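Local structure of tetratricopeptide TPR_2 repeat protein (Thermobaculum terrenum, 5DJS) at residues 335-340 against 413-418; 363-368 against 393-398; 420-425 against 445-450. The protein is of unknown function but joins tetratricopeptide repeats to a glycosyltransferase family 41 region with two parallel-sheet lobes of the GT-B kind, and holds uridine-5'-diphosphate. The protein carries 1 engineered substitution. One frame throughout, in Å; residues are numbered along the deposited sequence.

Interaction 1. Residues 335-340 against 413-418. With UDP (uridine-5'-diphosphate), chain E.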
loop_
_atom_site.group_PDB
_atom_site.type_symbol
_atom_site.label_atom_id
_atom_site.label_comp_id
_atom_site.label_asym_id
_atom_site.label_seq_id
_atom_site.Cartn_x
_atom_site.Cartn_y
_atom_site.Cartn_z
ATOM N N CYS A 335 -4.374 -17.067 -0.154
ATOM C CA CYS A 335 -3.582 -15.842 0.056
ATOM C C CYS A 335 -3.796 -14.875 -1.094
ATOM O O CYS A 335 -3.245 -15.065 -2.173
ATOM C CB CYS A 335 -2.092 -16.148 0.198
ATOM S SG CYS A 335 -1.105 -14.648 0.369
ATOM N N PHE A 336 -4.595 -13.835 -0.856
ATOM C CA PHE A 336 -4.991 -12.907 -1.914
ATOM C C PHE A 336 -4.162 -11.611 -1.914
ATOM O O PHE A 336 -4.668 -10.522 -2.219
ATOM C CB PHE A 336 -6.501 -12.619 -1.832
ATOM C CG PHE A 336 -7.379 -13.847 -1.863
ATOM C CD1 PHE A 336 -6.931 -15.085 -2.358
ATOM C CD2 PHE A 336 -8.691 -13.753 -1.420
ATOM C CE1 PHE A 336 -7.766 -16.193 -2.367
ATOM C CE2 PHE A 336 -9.530 -14.855 -1.437
ATOM C CZ PHE A 336 -9.069 -16.075 -1.915
ATOM N N ASN A 337 -2.871 -11.759 -1.631
ATOM C CA ASN A 337 -1.936 -10.645 -1.558
ATOM C C ASN A 337 -1.160 -10.403 -2.871
ATOM O O ASN A 337 -0.976 -11.316 -3.690
ATOM C CB ASN A 337 -0.962 -10.881 -0.398
ATOM C CG ASN A 337 -1.599 -10.622 0.948
ATOM O OD1 ASN A 337 -2.203 -9.582 1.147
ATOM N ND2 ASN A 337 -1.457 -11.551 1.877
ATOM N N ARG A 338 -0.732 -9.148 -3.045
ATOM C CA ARG A 338 0.164 -8.719 -4.127
ATOM C C ARG A 338 1.362 -9.655 -4.272
ATOM O O ARG A 338 1.888 -10.165 -3.267
ATOM C CB ARG A 338 0.707 -7.303 -3.850
ATOM C CG ARG A 338 -0.325 -6.189 -3.938
ATOM C CD ARG A 338 0.296 -4.793 -3.872
ATOM N NE ARG A 338 0.633 -4.337 -2.506
ATOM C CZ ARG A 338 1.856 -4.060 -2.046
ATOM N NH1 ARG A 338 2.931 -4.193 -2.815
ATOM N NH2 ARG A 338 2.018 -3.644 -0.795
ATOM N N LEU A 339 1.815 -9.836 -5.511
ATOM C CA LEU A 339 2.892 -10.785 -5.797
ATOM C C LEU A 339 4.246 -10.374 -5.219
ATOM O O LEU A 339 5.082 -11.232 -4.921
ATOM C CB LEU A 339 2.988 -11.047 -7.298
ATOM C CG LEU A 339 1.713 -11.658 -7.911
ATOM C CD1 LEU A 339 1.857 -11.770 -9.415
ATOM C CD2 LEU A 339 1.366 -13.024 -7.320
ATOM N N SER A 340 4.442 -9.072 -5.015
ATOM C CA SER A 340 5.644 -8.556 -4.345
ATOM C C SER A 340 5.852 -9.110 -2.926
ATOM O O SER A 340 6.993 -9.241 -2.450
ATOM C CB SER A 340 5.594 -7.027 -4.301
ATOM O OG SER A 340 4.259 -6.580 -4.189
ATOM N N ALA A 413 -6.824 -18.650 5.640
ATOM C CA ALA A 413 -6.005 -17.675 4.909
ATOM C C ALA A 413 -4.588 -17.636 5.460
ATOM O O ALA A 413 -4.382 -17.720 6.672
ATOM C CB ALA A 413 -6.624 -16.304 4.989
ATOM N N LEU A 414 -3.614 -17.519 4.563
ATOM C CA LEU A 414 -2.200 -17.438 4.941
ATOM C C LEU A 414 -1.675 -16.050 4.624
ATOM O O LEU A 414 -1.889 -15.546 3.521
ATOM C CB LEU A 414 -1.384 -18.488 4.185
ATOM C CG LEU A 414 -1.790 -19.944 4.414
ATOM C CD1 LEU A 414 -1.026 -20.867 3.478
ATOM C CD2 LEU A 414 -1.566 -20.354 5.858
ATOM N N ASP A 415 -0.996 -15.440 5.589
ATOM C CA ASP A 415 -0.454 -14.082 5.438
ATOM C C ASP A 415 1.002 -14.143 5.010
ATOM O O ASP A 415 1.701 -15.108 5.315
ATOM C CB ASP A 415 -0.571 -13.335 6.765
ATOM C CG ASP A 415 -0.030 -11.915 6.711
ATOM O OD1 ASP A 415 -0.326 -11.206 5.727
ATOM O OD2 ASP A 415 0.697 -11.515 7.661
ATOM N N THR A 416 1.449 -13.107 4.307
ATOM C CA THR A 416 2.815 -13.052 3.782
ATOM C C THR A 416 3.844 -12.547 4.799
ATOM O O THR A 416 3.507 -11.918 5.806
ATOM C CB THR A 416 2.883 -12.171 2.528
ATOM O OG1 THR A 416 2.243 -10.918 2.790
ATOM C CG2 THR A 416 2.175 -12.846 1.363
ATOM N N LEU A 417 5.100 -12.868 4.518
ATOM C CA LEU A 417 6.247 -12.339 5.237
ATOM C C LEU A 417 7.377 -12.062 4.215
ATOM O O LEU A 417 7.373 -12.652 3.130
ATOM C CB LEU A 417 6.719 -13.331 6.306
ATOM C CG LEU A 417 6.983 -14.778 5.853
ATOM C CD1 LEU A 417 8.375 -15.278 6.221
ATOM C CD2 LEU A 417 5.926 -15.709 6.418
ATOM N N PRO A 418 8.323 -11.166 4.519
ATOM C CA PRO A 418 8.348 -10.312 5.722
ATOM C C PRO A 418 7.400 -9.100 5.696
ATOM O O PRO A 418 7.275 -8.410 6.723
ATOM C CB PRO A 418 9.804 -9.828 5.762
ATOM C CG PRO A 418 10.219 -9.819 4.334
ATOM C CD PRO A 418 9.545 -11.010 3.713
HETATM N N1 UDP E . -8.223 -6.490 -4.667
HETATM C C2 UDP E . -9.105 -6.689 -5.769
HETATM N N3 UDP E . -8.871 -7.685 -6.644
HETATM C C4 UDP E . -7.817 -8.504 -6.495
HETATM C C5 UDP E . -6.939 -8.347 -5.432
HETATM C C6 UDP E . -7.165 -7.321 -4.521
HETATM O O2 UDP E . -10.102 -5.950 -5.952
HETATM O O4 UDP E . -7.617 -9.417 -7.311
HETATM C "C1'" UDP E . -8.476 -5.401 -3.698
HETATM C "C2'" UDP E . -8.779 -6.001 -2.339
HETATM O "O2'" UDP E . -9.903 -5.296 -1.809
HETATM C "C3'" UDP E . -7.485 -5.830 -1.550
HETATM C "C4'" UDP E . -6.761 -4.662 -2.219
HETATM O "O4'" UDP E . -7.353 -4.521 -3.519
HETATM O "O3'" UDP E . -7.712 -5.576 -0.170
HETATM C "C5'" UDP E . -5.250 -4.818 -2.395
HETATM O "O5'" UDP E . -4.626 -5.534 -1.331
HETATM P PA UDP E . -3.107 -6.068 -1.514
HETATM O O1A UDP E . -2.240 -4.855 -1.751
HETATM O O2A UDP E . -3.149 -7.186 -2.531
HETATM O O3A UDP E . -2.666 -6.755 -0.115
HETATM P PB UDP E . -2.720 -6.024 1.326
HETATM O O1B UDP E . -4.083 -5.404 1.434
HETATM O O2B UDP E . -2.566 -7.153 2.291
HETATM O O3B UDP E . -1.566 -5.051 1.312
#

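Interaction 2. Residues 363-368 against 393-398. With UDP (uridine-5'-diphosphate), chain E.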
loop_
_atom_site.group_PDB
_atom_site.type_symbol
_atom_site.label_atom_id
_atom_site.label_comp_id
_atom_site.label_asym_id
_atom_site.label_seq_id
_atom_site.Cartn_x
_atom_site.Cartn_y
_atom_site.Cartn_z
ATOM N N ARG A 363 -4.655 -21.338 -2.932
ATOM C CA ARG A 363 -5.388 -20.466 -3.846
ATOM C C ARG A 363 -4.845 -19.036 -3.773
ATOM O O ARG A 363 -5.060 -18.343 -2.780
ATOM C CB ARG A 363 -6.860 -20.474 -3.444
ATOM C CG ARG A 363 -7.797 -19.689 -4.355
ATOM C CD ARG A 363 -8.487 -20.576 -5.375
ATOM N NE ARG A 363 -9.897 -20.209 -5.530
ATOM C CZ ARG A 363 -10.933 -20.798 -4.922
ATOM N NH1 ARG A 363 -10.771 -21.832 -4.091
ATOM N NH2 ARG A 363 -12.163 -20.340 -5.156
ATOM N N LEU A 364 -4.145 -18.601 -4.819
ATOM C CA LEU A 364 -3.638 -17.227 -4.903
ATOM C C LEU A 364 -4.466 -16.423 -5.889
ATOM O O LEU A 364 -4.849 -16.929 -6.950
ATOM C CB LEU A 364 -2.170 -17.202 -5.326
ATOM C CG LEU A 364 -1.205 -18.106 -4.570
ATOM C CD1 LEU A 364 0.208 -17.913 -5.101
ATOM C CD2 LEU A 364 -1.250 -17.836 -3.074
ATOM N N ILE A 365 -4.759 -15.178 -5.526
ATOM C CA ILE A 365 -5.458 -14.245 -6.411
ATOM C C ILE A 365 -4.761 -12.899 -6.319
ATOM O O ILE A 365 -4.699 -12.294 -5.242
ATOM C CB ILE A 365 -6.938 -14.058 -6.029
ATOM C CG1 ILE A 365 -7.688 -15.396 -6.046
ATOM C CG2 ILE A 365 -7.606 -13.093 -7.002
ATOM C CD1 ILE A 365 -9.039 -15.351 -5.366
ATOM N N ALA A 366 -4.263 -12.423 -7.455
ATOM C CA ALA A 366 -3.455 -11.201 -7.508
ATOM C C ALA A 366 -3.292 -10.714 -8.950
ATOM O O ALA A 366 -3.597 -11.432 -9.910
ATOM C CB ALA A 366 -2.090 -11.438 -6.877
ATOM N N THR A 367 -2.802 -9.491 -9.089
ATOM C CA THR A 367 -2.578 -8.890 -10.397
ATOM C C THR A 367 -1.299 -9.479 -10.938
ATOM O O THR A 367 -0.331 -9.604 -10.191
ATOM C CB THR A 367 -2.377 -7.380 -10.278
ATOM O OG1 THR A 367 -1.321 -7.141 -9.344
ATOM C CG2 THR A 367 -3.647 -6.702 -9.783
ATOM N N GLY A 368 -1.301 -9.838 -12.219
ATOM C CA GLY A 368 -0.158 -10.499 -12.847
ATOM C C GLY A 368 -0.394 -11.966 -13.118
ATOM O O GLY A 368 0.241 -12.529 -14.010
ATOM N N GLU A 393 -3.546 -23.287 -7.331
ATOM C CA GLU A 393 -4.499 -22.664 -8.272
ATOM C C GLU A 393 -4.469 -21.107 -8.261
ATOM O O GLU A 393 -4.842 -20.461 -7.284
ATOM C CB GLU A 393 -5.927 -23.238 -8.123
ATOM C CG GLU A 393 -6.534 -23.244 -6.724
ATOM C CD GLU A 393 -8.009 -23.666 -6.708
ATOM O OE1 GLU A 393 -8.344 -24.653 -6.015
ATOM O OE2 GLU A 393 -8.844 -23.013 -7.378
ATOM N N LEU A 394 -4.018 -20.537 -9.384
ATOM C CA LEU A 394 -3.768 -19.107 -9.540
ATOM C C LEU A 394 -4.884 -18.481 -10.358
ATOM O O LEU A 394 -5.269 -19.030 -11.388
ATOM C CB LEU A 394 -2.456 -18.889 -10.288
ATOM C CG LEU A 394 -1.141 -19.510 -9.797
ATOM C CD1 LEU A 394 -1.052 -19.579 -8.281
ATOM C CD2 LEU A 394 -0.893 -20.885 -10.396
ATOM N N LEU A 395 -5.377 -17.328 -9.918
ATOM C CA LEU A 395 -6.517 -16.663 -10.555
ATOM C C LEU A 395 -6.229 -15.197 -10.883
ATOM O O LEU A 395 -5.545 -14.494 -10.131
ATOM C CB LEU A 395 -7.759 -16.768 -9.655
ATOM C CG LEU A 395 -8.812 -17.811 -10.053
ATOM C CD1 LEU A 395 -9.663 -18.219 -8.858
ATOM C CD2 LEU A 395 -9.688 -17.291 -11.194
ATOM N N SER A 396 -6.776 -14.746 -12.011
ATOM C CA SER A 396 -6.681 -13.350 -12.423
ATOM C C SER A 396 -7.510 -12.484 -11.468
ATOM O O SER A 396 -8.474 -12.973 -10.880
ATOM C CB SER A 396 -7.188 -13.194 -13.863
ATOM O OG SER A 396 -6.705 -14.243 -14.685
ATOM N N PRO A 397 -7.155 -11.194 -11.324
ATOM C CA PRO A 397 -7.837 -10.353 -10.329
ATOM C C PRO A 397 -9.309 -10.035 -10.660
ATOM O O PRO A 397 -9.710 -10.075 -11.830
ATOM C CB PRO A 397 -6.984 -9.076 -10.304
ATOM C CG PRO A 397 -6.379 -9.002 -11.662
ATOM C CD PRO A 397 -6.179 -10.423 -12.123
ATOM N N MET A 398 -10.080 -9.726 -9.613
ATOM C CA MET A 398 -11.532 -9.533 -9.685
ATOM C C MET A 398 -11.996 -8.238 -9.027
ATOM O O MET A 398 -11.262 -7.655 -8.225
ATOM C CB MET A 398 -12.218 -10.646 -8.910
ATOM C CG MET A 398 -11.977 -12.038 -9.439
ATOM S SD MET A 398 -12.768 -13.220 -8.345
ATOM C CE MET A 398 -11.608 -13.272 -7.014
HETATM N N1 UDP E . -8.223 -6.490 -4.667
HETATM C C2 UDP E . -9.105 -6.689 -5.769
HETATM N N3 UDP E . -8.871 -7.685 -6.644
HETATM C C4 UDP E . -7.817 -8.504 -6.495
HETATM C C5 UDP E . -6.939 -8.347 -5.432
HETATM C C6 UDP E . -7.165 -7.321 -4.521
HETATM O O2 UDP E . -10.102 -5.950 -5.952
HETATM O O4 UDP E . -7.617 -9.417 -7.311
HETATM C "C1'" UDP E . -8.476 -5.401 -3.698
HETATM C "C2'" UDP E . -8.779 -6.001 -2.339
HETATM O "O2'" UDP E . -9.903 -5.296 -1.809
HETATM C "C3'" UDP E . -7.485 -5.830 -1.550
HETATM C "C4'" UDP E . -6.761 -4.662 -2.219
HETATM O "O4'" UDP E . -7.353 -4.521 -3.519
HETATM O "O3'" UDP E . -7.712 -5.576 -0.170
HETATM C "C5'" UDP E . -5.250 -4.818 -2.395
HETATM O "O5'" UDP E . -4.626 -5.534 -1.331
HETATM P PA UDP E . -3.107 -6.068 -1.514
HETATM O O1A UDP E . -2.240 -4.855 -1.751
HETATM O O2A UDP E . -3.149 -7.186 -2.531
HETATM O O3A UDP E . -2.666 -6.755 -0.115
HETATM P PB UDP E . -2.720 -6.024 1.326
HETATM O O1B UDP E . -4.083 -5.404 1.434
HETATM O O2B UDP E . -2.566 -7.153 2.291
HETATM O O3B UDP E . -1.566 -5.051 1.312
#

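Interaction 3. Residues 420-425 against 445-450. With UDP (uridine-5'-diphosphate), chain E.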
loop_
_atom_site.group_PDB
_atom_site.type_symbol
_atom_site.label_atom_id
_atom_site.label_comp_id
_atom_site.label_asym_id
_atom_site.label_seq_id
_atom_site.Cartn_x
_atom_site.Cartn_y
_atom_site.Cartn_z
ATOM N N SER A 420 3.874 -8.107 5.841
ATOM C CA SER A 420 2.561 -8.613 6.217
ATOM C C SER A 420 1.465 -7.849 5.512
ATOM O O SER A 420 1.544 -6.624 5.361
ATOM C CB SER A 420 2.321 -8.506 7.719
ATOM O OG SER A 420 0.960 -8.789 8.000
ATOM N N GLY A 421 0.433 -8.582 5.107
ATOM C CA GLY A 421 -0.734 -7.983 4.503
ATOM C C GLY A 421 -1.535 -7.217 5.539
ATOM O O GLY A 421 -1.196 -7.215 6.719
ATOM N N CYS A 422 -2.589 -6.549 5.097
ATOM C CA CYS A 422 -3.387 -5.737 5.994
ATOM C C CYS A 422 -4.840 -5.805 5.598
ATOM O O CYS A 422 -5.639 -6.413 6.300
ATOM C CB CYS A 422 -2.891 -4.291 5.998
ATOM S SG CYS A 422 -3.887 -3.179 7.008
ATOM N N THR A 423 -5.177 -5.223 4.455
ATOM C CA THR A 423 -6.578 -5.147 4.079
ATOM C C THR A 423 -7.077 -6.511 3.578
ATOM O O THR A 423 -8.251 -6.823 3.782
ATOM C CB THR A 423 -6.962 -3.929 3.170
ATOM O OG1 THR A 423 -7.698 -4.371 2.031
ATOM C CG2 THR A 423 -5.769 -3.087 2.713
ATOM N N THR A 424 -6.206 -7.341 2.992
ATOM C CA THR A 424 -6.619 -8.701 2.596
ATOM C C THR A 424 -6.910 -9.539 3.838
ATOM O O THR A 424 -7.857 -10.324 3.860
ATOM C CB THR A 424 -5.591 -9.458 1.711
ATOM O OG1 THR A 424 -4.402 -9.720 2.456
ATOM C CG2 THR A 424 -5.249 -8.690 0.446
ATOM N N SER A 425 -6.100 -9.362 4.875
ATOM C CA SER A 425 -6.332 -10.067 6.144
ATOM C C SER A 425 -7.651 -9.660 6.786
ATOM O O SER A 425 -8.413 -10.520 7.241
ATOM C CB SER A 425 -5.186 -9.822 7.116
ATOM O OG SER A 425 -3.977 -10.088 6.456
ATOM N N GLY A 445 6.095 -6.046 9.051
ATOM C CA GLY A 445 5.647 -7.431 9.278
ATOM C C GLY A 445 4.698 -7.641 10.455
ATOM O O GLY A 445 4.737 -8.703 11.083
ATOM N N ARG A 446 3.852 -6.641 10.760
ATOM C CA ARG A 446 2.947 -6.684 11.931
ATOM C C ARG A 446 1.531 -6.143 11.715
ATOM O O ARG A 446 0.766 -6.041 12.676
ATOM C CB ARG A 446 3.589 -5.925 13.098
ATOM C CG ARG A 446 4.720 -6.668 13.779
ATOM C CD ARG A 446 5.452 -5.758 14.740
ATOM N NE ARG A 446 4.942 -5.887 16.095
ATOM C CZ ARG A 446 5.479 -6.636 17.059
ATOM N NH1 ARG A 446 6.578 -7.363 16.856
ATOM N NH2 ARG A 446 4.911 -6.654 18.260
ATOM N N ALA A 447 1.156 -5.806 10.488
ATOM C CA ALA A 447 -0.194 -5.295 10.247
ATOM C C ALA A 447 -1.257 -6.334 10.649
ATOM O O ALA A 447 -2.284 -5.982 11.235
ATOM C CB ALA A 447 -0.370 -4.884 8.790
ATOM N N THR A 448 -0.998 -7.605 10.344
ATOM C CA THR A 448 -1.934 -8.684 10.664
ATOM C C THR A 448 -1.759 -9.190 12.089
ATOM O O THR A 448 -2.753 -9.450 12.772
ATOM C CB THR A 448 -1.773 -9.876 9.713
ATOM O OG1 THR A 448 -0.389 -10.254 9.651
ATOM C CG2 THR A 448 -2.208 -9.529 8.380
ATOM N N SER A 449 -0.512 -9.334 12.539
ATOM C CA SER A 449 -0.270 -9.734 13.923
ATOM C C SER A 449 -1.099 -8.832 14.860
ATOM O O SER A 449 -1.790 -9.338 15.734
ATOM C CB SER A 449 1.229 -9.720 14.282
ATOM O OG SER A 449 1.686 -8.412 14.568
ATOM N N SER A 450 -1.064 -7.516 14.630
ATOM C CA SER A 450 -1.816 -6.549 15.435
ATOM C C SER A 450 -3.324 -6.775 15.326
ATOM O O SER A 450 -4.000 -6.977 16.336
ATOM C CB SER A 450 -1.467 -5.115 15.012
ATOM O OG SER A 450 -2.197 -4.155 15.761
HETATM N N1 UDP E . -8.223 -6.490 -4.667
HETATM C C2 UDP E . -9.105 -6.689 -5.769
HETATM N N3 UDP E . -8.871 -7.685 -6.644
HETATM C C4 UDP E . -7.817 -8.504 -6.495
HETATM C C5 UDP E . -6.939 -8.347 -5.432
HETATM C C6 UDP E . -7.165 -7.321 -4.521
HETATM O O2 UDP E . -10.102 -5.950 -5.952
HETATM O O4 UDP E . -7.617 -9.417 -7.311
HETATM C "C1'" UDP E . -8.476 -5.401 -3.698
HETATM C "C2'" UDP E . -8.779 -6.001 -2.339
HETATM O "O2'" UDP E . -9.903 -5.296 -1.809
HETATM C "C3'" UDP E . -7.485 -5.830 -1.550
HETATM C "C4'" UDP E . -6.761 -4.662 -2.219
HETATM O "O4'" UDP E . -7.353 -4.521 -3.519
HETATM O "O3'" UDP E . -7.712 -5.576 -0.170
HETATM C "C5'" UDP E . -5.250 -4.818 -2.395
HETATM O "O5'" UDP E . -4.626 -5.534 -1.331
HETATM P PA UDP E . -3.107 -6.068 -1.514
HETATM O O1A UDP E . -2.240 -4.855 -1.751
HETATM O O2A UDP E . -3.149 -7.186 -2.531
HETATM O O3A UDP E . -2.666 -6.755 -0.115
HETATM P PB UDP E . -2.720 -6.024 1.326
HETATM O O1B UDP E . -4.083 -5.404 1.434
HETATM O O2B UDP E . -2.566 -7.153 2.291
HETATM O O3B UDP E . -1.566 -5.051 1.312
#

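Interaction 1. Residues 335-340 against 413-418
C335 rests against the chain of L414 at the ends of two neighbouring parallel strands. Its SG is turned anti to the backbone N (chi1 177°), lying beside L414 O at 3.4 Å and reaching the methyl of T416 (SG to CG2, 3.9 Å). Two residues on, N337 directs its CB at the same methyl (CB to T416 CG2, 4.1 Å), the two side chains crossing at a slant. No hydrogen bond links the two segments; the polar ends of T416 and D415 bond outside the pair. T416 OG1 bonds to Y419 O, and D415 OD1 takes the N-H of G421.

R338 turns to the bound UDP, and its side chain follows the alpha phosphate atom by atom. R338 CB stands 4.1 Å from UDP O2A, its CG lies 3.2 Å from UDP O1A, and its CD keeps to UDP O1A as well. R338 NE then donates to UDP O1A (3.0 Å, 137° at the hydrogen), which sits at the edge of the guanidinium, in its plane. Beyond it, NH1 bonds to Y123 OH, while the backbone N of R338 gives a weak bond to O2A. One residue thus meets the alpha phosphate through both backbone and side chain, and the positive guanidinium would help offset the diphosphate charge.

Interaction 2. Residues 363-368 against 393-398
R363 has CG anti to its backbone N (chi1 -176°), then bends at the next two bonds, while E393 places CG between its own N and carbonyl carbon (chi1 52°) and runs extended beyond it; the two side chains meet on one face of the parallel strands. There R363 CD packs on the carboxylate, and R363 NE lies 3.5 Å from E393 OE2. The oxygen stands well off the guanidinium plane, so this salt bridge works by charge alone, with no N-H aimed at it, and E393 OE1 has a salt bridge of its own to R361 NE. L395 lies alongside R363, its CD1 at the guanidinium edge.

Between the strands, L364 N donates to E393 O (3.2 Å) and L395 N to L364 O (3.0 Å), the alternating ladder of a parallel pair. On the other face L364 and L394 run side by side, touching CD1 to CD1 at 3.8 Å. I365 shares the face of R363: its CG1 meets L395 CB at 3.9 Å, and its CD1 meets M398 CE at 3.7 Å, I365 and M398 lying nearly at right angles.

Past the strand ends, P397 CG packs on T367, and the chain at M398 reaches the uracil: N3 of UDP donates to M398 O (2.9 Å), and M398 N returns a weak bond to O4. Backbone atoms of M398 thereby read the donor-acceptor edge of the base, and the packing of I365 on L395 and M398 is consistent with holding that backbone in place.

Interaction 3. Residues 420-425 against 445-450
S420 and T448 make the polar link: T448 N donates to S420 OG (3.3 Å, 148° at the hydrogen), the hydroxyl being swung anti to its own backbone N (chi1 170°) toward the helix start. Both hydroxyls also bond to D415 OD2, so a buried acid holds the two side chains together.

Apolar contact is small: A447 sets its CB against C422 CB (3.8 Å). Van der Waals contacts with backbone add to it, the A447 methyl lying beside G421 O and S420 CB packing on G445, 3.7 Å from its C.

C422 and R446 each hold the N-cap position of a helix. In the first turn of helix 447-454, R446 O accepts bonds from S450 N (3.1 Å) and S449 OG.

Of the two segments, 420-425 makes the ligand bonds. C422 N donates to UDP O2B (2.9 Å), T424 N to UDP O1B (3.3 Å), and T423 N weakly to O1B; T423 OG1 bonds to the ribose O3' of UDP (2.5 Å). The beta phosphate thus sits at a helix N terminus, where backbone N-H groups and probably the helix dipole favour its negative charge.

Around this pair, T448 packs on T437 and S425 on V435 of strand 435-438, which joins the two helices. From the other lobe, T423 touches P176 and F180 of helix 176-187, S450 OG bonds to D285 at the end of strand 281-285, and R446 NE bonds to H287 O, placing both helix starts where the two lobes meet.

How the interactions relate
From the N terminus, 335-340 follows strand 332-335 and opens the loop that interaction 1 closes at 413-418. Nested inside it, interaction 2 closes the shorter loop between 363-368 and 393-398, a beta-alpha-beta unit through helix 372-383. C335 N probably bonds to R363 O, so both belong to one sheet, whose strand 392-395 is outermost. Interaction 3 comes in series afterwards, tying the starts of helices 423-430 and 447-454; D415 carries interaction 1 into it. Interactions 2 and 3 do not touch, their centres about 19 Å apart, yet UDP spans them: base at interaction 2, diphosphate at interactions 1 and 3.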